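Local coordinates for protein D-ribitol-5-phosphate phosphatase (Bacteroides thetaiotaomicron, PDB 4JB3) that removes the phosphate from D-ribitol 5-phosphate and D-ribitol 1-phosphate, and from a pyrimidine intermediate that could place it in riboflavin biosynthesis, as a magnesium-dependent HAD-family phosphatase, at residues Q100-F105 with N131-V136; E80-L85 with L93-T98. All blocks are in the same frame, centred on the assembly; numbering follows the deposited sequence.

Interaction 1 of 2, residues Q100-F105 with N131-V136; sequences QAWLGF and NTNPFV
The indole of Trp-102 carries the amide nitrogen of Asn-133 on one face: ND2 sits 3.2 Å above the ring plane, over the middle of the six-membered ring, and comes within 3.4 Å of CE3 of Trp-102. The amide plane is tilted 54° from that of the indole. Beside the five-membered ring lies Phe-135, nearly parallel to it (12°) but so displaced that little of either ring covers the other; the closest atoms are CD1 of Trp-102 and CD2 of Phe-135, 3.6 Å apart. Phe-47 of helix 40-50 meets the indole edge-to-face, and OD1 of Asn-133 lies at the edge of the Phe-135 ring. Val-136 adds its CG2 methyl against CB of Trp-102 at 4.1 Å. As the N-cap of helix 134-140, Asn-133 holds CG between its backbone N and carbonyl carbon (chi1 64°), which turns OD1 back over the first turn to accept Val-136 N at 3.1 Å and, weakly, Phe-135 N. Its ND2 donates to Glu-72 of helix 66-72. With an alanine here in place of the indole, a gap would probably open beside Phe-135 and the Asn-133 amide would lose its aromatic cover. The contact joins the helical cap, closed in this crystal, to the HAD core, with a bound glycerol about 4 Å from the Trp-102 side chain at the nearest atoms. No hydrogen bond joins the two segments: they meet through aromatic and apolar packing and an amide laid over the indole, and the polar ends of the buried Asn-133 are satisfied by its own helix and Glu-72.

Interaction 2 of 2, residues E80-L85 with L93-T98; sequences EFRKQL and LTMEET
Helix 78-89 and the start of helix 95-103, consecutive helices of the chain, pack here through Arg-82, which reaches the backbone of Leu-93 just ahead of the second helix. Its NH1 donates to Leu-93 O at 3.0 Å, in the carbonyl plane but 18° out of the guanidinium plane. CG leaves anti to the backbone N (chi1 178°) and the chain bends at chi3, so that CD passes beside the same carbonyl oxygen and NH1 can turn back onto it. CD also touches SD of Met-95 at 3.8 Å, the two side chains crossing at about a right angle, and NE forms a salt bridge with Asp-79. A water adds a second link, donating to Arg-82 O and accepting from Leu-93 N. In the helical cap this HAD family inserts after its first strand, Thr-94 and Glu-97 close a capping box at the start of helix 95-103: OG1 of Thr-94 accepts from Glu-97 N at 3.1 Å, and OE1 of Glu-97 takes Thr-94 N on its anti lone pair. Thr-94 O is gripped from opposite faces of its plane by OG1 and N of Thr-98. With its hydroxyl tied back, Thr-98 presents CG2 to the edge of the Phe-81 ring, 3.8 Å from CE2. On the buried side, CD2 of Leu-85 meets CD1 of Leu-93 at 3.7 Å, and helix 40-50 packs against Leu-85 through Phe-47 and Leu-50.

The two contacts lie with their centres about 12 Å apart, and both segments of interaction 2 precede those of interaction 1 in the chain. Helix 95-103 serves both: its beginning supplies interaction 2 and its end interaction 1, where it meets helix 134-140, which follows strand 125-130 of the parallel sheet. They also touch directly: NE1 of Trp-102 is 3.4 Å from CE2 of Phe-81, and CE2 of Phe-135 is 3.8 Å from CD2 of Phe-81. Aromatic packing therefore runs from interaction 2, within the helical cap, to interaction 1, where the cap meets the HAD core, consistent with the closed position of the cap over the active site.

Interaction 1 of 2, residues Q100-F105 with N131-V136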
ATOM      1  N   GLN A 100      14.232  -8.865   3.826  1.00  8.51           N
ATOM      2  CA  GLN A 100      14.892  -8.341   2.634  1.00 13.25           C
ATOM      3  C   GLN A 100      14.232  -8.841   1.353  1.00 13.23           C
ATOM      4  O   GLN A 100      14.143  -8.095   0.368  1.00 12.99           O
ATOM      5  CB  GLN A 100      16.394  -8.625   2.654  1.00 18.20           C
ATOM      6  CG  GLN A 100      17.140  -7.822   3.716  1.00 22.47           C
ATOM      7  CD  GLN A 100      16.847  -6.328   3.649  1.00 31.71           C
ATOM      8  OE1 GLN A 100      16.875  -5.724   2.577  1.00 32.02           O
ATOM      9  NE2 GLN A 100      16.556  -5.730   4.799  1.00 33.93           N
ATOM     10  N   ALA A 101      13.728 -10.075   1.370  1.00 10.23           N
ATOM     11  CA  ALA A 101      13.005 -10.586   0.208  1.00  9.61           C
ATOM     12  C   ALA A 101      11.727  -9.789  -0.028  1.00  8.64           C
ATOM     13  O   ALA A 101      11.448  -9.374  -1.153  1.00 10.23           O
ATOM     14  CB  ALA A 101      12.712 -12.077   0.349  1.00 10.57           C
ATOM     15  N   TRP A 102      10.960  -9.550   1.028  1.00  8.95           N
ATOM     16  CA  TRP A 102       9.774  -8.700   0.919  1.00  8.10           C
ATOM     17  C   TRP A 102      10.079  -7.301   0.383  1.00  9.75           C
ATOM     18  O   TRP A 102       9.310  -6.751  -0.416  1.00 11.49           O
ATOM     19  CB  TRP A 102       9.068  -8.593   2.271  1.00  8.55           C
ATOM     20  CG  TRP A 102       8.092  -9.709   2.474  1.00  9.23           C
ATOM     21  CD1 TRP A 102       8.231 -10.784   3.317  1.00 11.35           C
ATOM     22  CD2 TRP A 102       6.842  -9.893   1.794  1.00 10.11           C
ATOM     23  NE1 TRP A 102       7.134 -11.608   3.212  1.00 10.63           N
ATOM     24  CE2 TRP A 102       6.273 -11.089   2.277  1.00 10.39           C
ATOM     25  CE3 TRP A 102       6.147  -9.159   0.823  1.00  9.49           C
ATOM     26  CZ2 TRP A 102       5.040 -11.556   1.840  1.00 11.03           C
ATOM     27  CZ3 TRP A 102       4.928  -9.624   0.388  1.00 12.16           C
ATOM     28  CH2 TRP A 102       4.384 -10.814   0.887  1.00 11.35           C
ATOM     29  N   LEU A 103      11.189  -6.717   0.826  1.00  9.26           N
ATOM     30  CA  LEU A 103      11.540  -5.372   0.375  1.00  8.84           C
ATOM     31  C   LEU A 103      11.940  -5.364  -1.103  1.00 11.30           C
ATOM     32  O   LEU A 103      12.002  -4.299  -1.731  1.00 12.08           O
ATOM     33  CB  LEU A 103      12.632  -4.769   1.254  1.00 12.48           C
ATOM     34  CG  LEU A 103      12.191  -4.543   2.702  1.00 15.62           C
ATOM     35  CD1 LEU A 103      13.308  -3.902   3.504  1.00 16.61           C
ATOM     36  CD2 LEU A 103      10.939  -3.689   2.767  1.00 16.48           C
ATOM     37  N   GLY A 104      12.182  -6.549  -1.656  1.00 11.39           N
ATOM     38  CA  GLY A 104      12.439  -6.703  -3.074  1.00 11.94           C
ATOM     39  C   GLY A 104      11.278  -6.248  -3.939  1.00 10.96           C
ATOM     40  O   GLY A 104      11.468  -5.959  -5.120  1.00 11.64           O
ATOM     41  N   PHE A 105      10.079  -6.178  -3.356  1.00 10.62           N
ATOM     42  CA  PHE A 105       8.912  -5.689  -4.091  1.00 10.84           C
ATOM     43  C   PHE A 105       9.010  -4.211  -4.423  1.00 11.80           C
ATOM     44  O   PHE A 105       8.321  -3.733  -5.322  1.00 13.40           O
ATOM     45  CB  PHE A 105       7.641  -5.859  -3.255  1.00 10.59           C
ATOM     46  CG  PHE A 105       6.895  -7.139  -3.503  1.00 11.47           C
ATOM     47  CD1 PHE A 105       6.044  -7.262  -4.595  1.00 15.67           C
ATOM     48  CD2 PHE A 105       7.002  -8.198  -2.620  1.00 13.41           C
ATOM     49  CE1 PHE A 105       5.337  -8.442  -4.818  1.00 20.51           C
ATOM     50  CE2 PHE A 105       6.304  -9.378  -2.836  1.00 12.76           C
ATOM     51  CZ  PHE A 105       5.467  -9.496  -3.937  1.00 16.27           C
ATOM     52  N   ASN A 131      -2.996  -3.775   1.477  1.00  6.72           N
ATOM     53  CA  ASN A 131      -2.522  -5.127   1.695  1.00  6.55           C
ATOM     54  C   ASN A 131      -1.039  -5.089   1.983  1.00 10.94           C
ATOM     55  O   ASN A 131      -0.225  -4.695   1.132  1.00 11.58           O
ATOM     56  CB  ASN A 131      -2.747  -5.985   0.457  1.00  6.85           C
ATOM     57  CG  ASN A 131      -4.196  -6.254   0.192  1.00 11.13           C
ATOM     58  OD1 ASN A 131      -5.060  -5.959   1.017  1.00  9.47           O
ATOM     59  ND2 ASN A 131      -4.480  -6.825  -0.971  1.00  9.56           N
ATOM     60  N   THR A 132      -0.680  -5.504   3.186  1.00  7.11           N
ATOM     61  CA  THR A 132       0.708  -5.450   3.578  1.00  6.52           C
ATOM     62  C   THR A 132       0.973  -6.434   4.705  1.00  6.33           C
ATOM     63  O   THR A 132       0.130  -7.278   5.011  1.00  8.40           O
ATOM     64  CB  THR A 132       1.137  -3.984   3.907  1.00  8.98           C
ATOM     65  OG1 THR A 132       2.564  -3.896   3.998  1.00  9.66           O
ATOM     66  CG2 THR A 132       0.486  -3.485   5.192  1.00 10.99           C
ATOM     67  N   ASN A 133       2.155  -6.335   5.303  1.00  6.44           N
ATOM     68  CA  ASN A 133       2.590  -7.311   6.278  1.00  6.43           C
ATOM     69  C   ASN A 133       3.627  -6.687   7.198  1.00  6.48           C
ATOM     70  O   ASN A 133       4.148  -5.609   6.894  1.00  7.02           O
ATOM     71  CB  ASN A 133       3.101  -8.568   5.561  1.00  6.88           C
ATOM     72  CG  ASN A 133       4.318  -8.305   4.722  1.00  9.42           C
ATOM     73  OD1 ASN A 133       5.401  -8.045   5.246  1.00  9.83           O
ATOM     74  ND2 ASN A 133       4.152  -8.372   3.406  1.00  9.79           N
ATOM     75  N   PRO A 134       3.911  -7.338   8.337  1.00  7.22           N
ATOM     76  CA  PRO A 134       4.855  -6.772   9.308  1.00  7.30           C
ATOM     77  C   PRO A 134       6.265  -6.566   8.780  1.00  6.72           C
ATOM     78  O   PRO A 134       6.962  -5.668   9.270  1.00  8.10           O
ATOM     79  CB  PRO A 134       4.866  -7.815  10.428  1.00  9.60           C
ATOM     80  CG  PRO A 134       3.536  -8.473  10.340  1.00 13.60           C
ATOM     81  CD  PRO A 134       3.215  -8.524   8.873  1.00  7.23           C
ATOM     82  N   PHE A 135       6.700  -7.367   7.810  1.00  7.40           N
ATOM     83  CA  PHE A 135       8.050  -7.181   7.292  1.00  7.59           C
ATOM     84  C   PHE A 135       8.154  -5.833   6.598  1.00  8.58           C
ATOM     85  O   PHE A 135       9.084  -5.049   6.847  1.00  9.62           O
ATOM     86  CB  PHE A 135       8.425  -8.287   6.307  1.00  8.72           C
ATOM     87  CG  PHE A 135       8.484  -9.652   6.919  1.00  7.20           C
ATOM     88  CD1 PHE A 135       9.614 -10.075   7.616  1.00  8.84           C
ATOM     89  CD2 PHE A 135       7.421 -10.532   6.774  1.00  7.87           C
ATOM     90  CE1 PHE A 135       9.672 -11.349   8.184  1.00  9.45           C
ATOM     91  CE2 PHE A 135       7.472 -11.816   7.335  1.00  9.02           C
ATOM     92  CZ  PHE A 135       8.599 -12.218   8.048  1.00  8.80           C
ATOM     93  N   VAL A 136       7.209  -5.572   5.705  1.00  7.75           N
ATOM     94  CA  VAL A 136       7.204  -4.321   4.960  1.00  7.74           C
ATOM     95  C   VAL A 136       6.990  -3.124   5.888  1.00  7.98           C
ATOM     96  O   VAL A 136       7.678  -2.108   5.778  1.00  8.78           O
ATOM     97  CB  VAL A 136       6.139  -4.353   3.855  1.00  6.66           C
ATOM     98  CG1 VAL A 136       6.049  -2.997   3.127  1.00  8.02           C
ATOM     99  CG2 VAL A 136       6.452  -5.485   2.865  1.00  9.51           C
TER

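Interaction 2 of 2, residues E80-L85 with L93-T98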
ATOM      1  N   GLU A  80       5.717 -17.302  11.873  1.00 10.34           N
ATOM      2  CA  GLU A  80       5.087 -18.488  11.294  1.00 10.49           C
ATOM      3  C   GLU A  80       5.269 -18.527   9.781  1.00  8.30           C
ATOM      4  O   GLU A  80       5.532 -19.579   9.189  1.00 10.05           O
ATOM      5  CB  GLU A  80       3.598 -18.534  11.658  1.00 13.99           C
ATOM      6  CG  GLU A  80       3.335 -18.867  13.120  1.00 15.93           C
ATOM      7  CD  GLU A  80       1.865 -18.796  13.481  1.00 26.24           C
ATOM      8  OE1 GLU A  80       1.195 -17.817  13.083  1.00 19.35           O
ATOM      9  OE2 GLU A  80       1.378 -19.720  14.169  1.00 31.80           O
ATOM     10  N   PHE A  81       5.133 -17.370   9.146  1.00  8.22           N
ATOM     11  CA  PHE A  81       5.362 -17.281   7.713  1.00  8.60           C
ATOM     12  C   PHE A  81       6.813 -17.631   7.377  1.00  7.18           C
ATOM     13  O   PHE A  81       7.087 -18.376   6.432  1.00  9.37           O
ATOM     14  CB  PHE A  81       5.020 -15.876   7.210  1.00  8.20           C
ATOM     15  CG  PHE A  81       5.442 -15.627   5.789  1.00  8.57           C
ATOM     16  CD1 PHE A  81       4.608 -15.960   4.726  1.00  8.68           C
ATOM     17  CD2 PHE A  81       6.680 -15.055   5.513  1.00  7.93           C
ATOM     18  CE1 PHE A  81       5.013 -15.745   3.413  1.00  9.51           C
ATOM     19  CE2 PHE A  81       7.083 -14.831   4.211  1.00  8.91           C
ATOM     20  CZ  PHE A  81       6.253 -15.175   3.158  1.00 10.96           C
ATOM     21  N   ARG A  82       7.742 -17.071   8.147  1.00  7.35           N
ATOM     22  CA  ARG A  82       9.163 -17.357   7.976  1.00  6.72           C
ATOM     23  C   ARG A  82       9.432 -18.861   8.025  1.00  9.20           C
ATOM     24  O   ARG A  82      10.149 -19.413   7.183  1.00  9.39           O
ATOM     25  CB  ARG A  82       9.961 -16.668   9.085  1.00  8.16           C
ATOM     26  CG  ARG A  82      11.455 -16.937   9.035  1.00 10.12           C
ATOM     27  CD  ARG A  82      12.073 -16.735  10.408  1.00 13.98           C
ATOM     28  NE  ARG A  82      11.472 -17.604  11.416  1.00 13.49           N
ATOM     29  CZ  ARG A  82      11.790 -18.887  11.584  1.00 15.96           C
ATOM     30  NH1 ARG A  82      12.709 -19.458  10.812  1.00 17.10           N
ATOM     31  NH2 ARG A  82      11.189 -19.606  12.522  1.00 23.24           N
ATOM     32  N   LYS A  83       8.843 -19.523   9.015  1.00  8.24           N
ATOM     33  CA  LYS A  83       8.979 -20.966   9.162  1.00  9.71           C
ATOM     34  C   LYS A  83       8.419 -21.707   7.941  1.00  9.89           C
ATOM     35  O   LYS A  83       9.084 -22.576   7.369  1.00 10.66           O
ATOM     36  CB  LYS A  83       8.274 -21.413  10.453  1.00 11.28           C
ATOM     37  CG  LYS A  83       8.589 -22.826  10.894  1.00 16.58           C
ATOM     38  CD  LYS A  83       7.654 -23.836  10.272  1.00 21.15           C
ATOM     39  CE  LYS A  83       7.983 -25.230  10.770  1.00 20.74           C
ATOM     40  NZ  LYS A  83       7.320 -26.281   9.956  1.00 24.83           N
ATOM     41  N   GLN A  84       7.193 -21.384   7.549  1.00  8.48           N
ATOM     42  CA  GLN A  84       6.578 -22.104   6.434  1.00  9.99           C
ATOM     43  C   GLN A  84       7.229 -21.805   5.083  1.00  9.85           C
ATOM     44  O   GLN A  84       7.323 -22.698   4.237  1.00 12.23           O
ATOM     45  CB  GLN A  84       5.059 -21.891   6.411  1.00 12.65           C
ATOM     46  CG  GLN A  84       4.382 -22.526   7.627  1.00 16.38           C
ATOM     47  CD  GLN A  84       2.868 -22.456   7.593  1.00 24.22           C
ATOM     48  OE1 GLN A  84       2.255 -22.498   6.530  1.00 26.62           O
ATOM     49  NE2 GLN A  84       2.259 -22.360   8.765  1.00 23.69           N
ATOM     50  N   LEU A  85       7.688 -20.567   4.887  1.00 10.60           N
ATOM     51  CA  LEU A  85       8.452 -20.227   3.689  1.00 11.19           C
ATOM     52  C   LEU A  85       9.753 -21.024   3.655  1.00 10.55           C
ATOM     53  O   LEU A  85      10.129 -21.575   2.621  1.00 11.96           O
ATOM     54  CB  LEU A  85       8.733 -18.726   3.637  1.00  9.43           C
ATOM     55  CG  LEU A  85       9.574 -18.233   2.461  1.00 10.59           C
ATOM     56  CD1 LEU A  85       8.847 -18.488   1.161  1.00 16.15           C
ATOM     57  CD2 LEU A  85       9.880 -16.740   2.625  1.00 12.18           C
ATOM     58  N   LEU A  93      15.191 -19.980   7.450  1.00 12.37           N
ATOM     59  CA  LEU A  93      15.449 -18.597   7.096  1.00 11.46           C
ATOM     60  C   LEU A  93      15.515 -17.749   8.350  1.00 12.34           C
ATOM     61  O   LEU A  93      14.859 -18.052   9.345  1.00 15.34           O
ATOM     62  CB  LEU A  93      14.323 -18.081   6.212  1.00 11.45           C
ATOM     63  CG  LEU A  93      14.039 -18.869   4.938  1.00 10.37           C
ATOM     64  CD1 LEU A  93      12.795 -18.300   4.270  1.00 14.19           C
ATOM     65  CD2 LEU A  93      15.230 -18.794   3.978  1.00 13.90           C
ATOM     66  N   THR A  94      16.312 -16.684   8.310  1.00 11.76           N
ATOM     67  CA  THR A  94      16.262 -15.687   9.377  1.00 12.15           C
ATOM     68  C   THR A  94      15.181 -14.664   9.069  1.00 10.73           C
ATOM     69  O   THR A  94      14.747 -14.514   7.914  1.00 10.50           O
ATOM     70  CB  THR A  94      17.586 -14.936   9.539  1.00 13.07           C
ATOM     71  OG1 THR A  94      17.831 -14.130   8.378  1.00 12.91           O
ATOM     72  CG2 THR A  94      18.741 -15.910   9.787  1.00 16.63           C
ATOM     73  N   MET A  95      14.776 -13.922  10.091  1.00 11.02           N
ATOM     74  CA  MET A  95      13.803 -12.865   9.866  1.00 10.18           C
ATOM     75  C   MET A  95      14.358 -11.812   8.927  1.00 11.28           C
ATOM     76  O   MET A  95      13.626 -11.286   8.088  1.00 10.72           O
ATOM     77  CB  MET A  95      13.380 -12.230  11.193  1.00 11.47           C
ATOM     78  CG  MET A  95      12.490 -13.128  12.035  1.00 15.40           C
ATOM     79  SD  MET A  95      10.853 -13.256  11.263  1.00 17.64           S
ATOM     80  CE  MET A  95      10.054 -11.822  11.961  1.00 26.51           C
ATOM     81  N   GLU A  96      15.646 -11.509   9.049  1.00 10.79           N
ATOM     82  CA  GLU A  96      16.210 -10.433   8.242  1.00 14.02           C
ATOM     83  C   GLU A  96      16.251 -10.786   6.758  1.00 11.32           C
ATOM     84  O   GLU A  96      15.977  -9.939   5.917  1.00 13.26           O
ATOM     85  CB  GLU A  96      17.590 -10.018   8.740  1.00 16.00           C
ATOM     86  CG  GLU A  96      18.155  -8.793   8.020  1.00 21.76           C
ATOM     87  CD  GLU A  96      17.320  -7.533   8.222  1.00 32.59           C
ATOM     88  OE1 GLU A  96      16.604  -7.427   9.242  1.00 41.09           O
ATOM     89  OE2 GLU A  96      17.394  -6.636   7.356  1.00 39.03           O
ATOM     90  N   GLU A  97      16.574 -12.026   6.421  1.00 11.35           N
ATOM     91  CA  GLU A  97      16.604 -12.331   4.997  1.00 10.51           C
ATOM     92  C   GLU A  97      15.194 -12.440   4.434  1.00 11.75           C
ATOM     93  O   GLU A  97      14.978 -12.162   3.252  1.00 11.65           O
ATOM     94  CB  GLU A  97      17.437 -13.562   4.701  1.00 16.24           C
ATOM     95  CG  GLU A  97      16.848 -14.830   5.202  1.00 14.53           C
ATOM     96  CD  GLU A  97      17.810 -15.979   5.020  1.00 16.41           C
ATOM     97  OE1 GLU A  97      17.964 -16.783   5.961  1.00 14.67           O
ATOM     98  OE2 GLU A  97      18.419 -16.080   3.927  1.00 26.82           O
ATOM     99  N   THR A  98      14.235 -12.794   5.286  1.00  9.44           N
ATOM    100  CA  THR A  98      12.842 -12.850   4.859  1.00  9.62           C
ATOM    101  C   THR A  98      12.332 -11.428   4.616  1.00  9.99           C
ATOM    102  O   THR A  98      11.656 -11.162   3.612  1.00 11.03           O
ATOM    103  CB  THR A  98      11.979 -13.599   5.884  1.00 10.35           C
ATOM    104  OG1 THR A  98      12.521 -14.919   6.065  1.00 11.15           O
ATOM    105  CG2 THR A  98      10.539 -13.715   5.383  1.00 11.97           C
TER
HETATM  106  O   HOH W   1      12.491 -20.832   7.972  1.00 10.89           O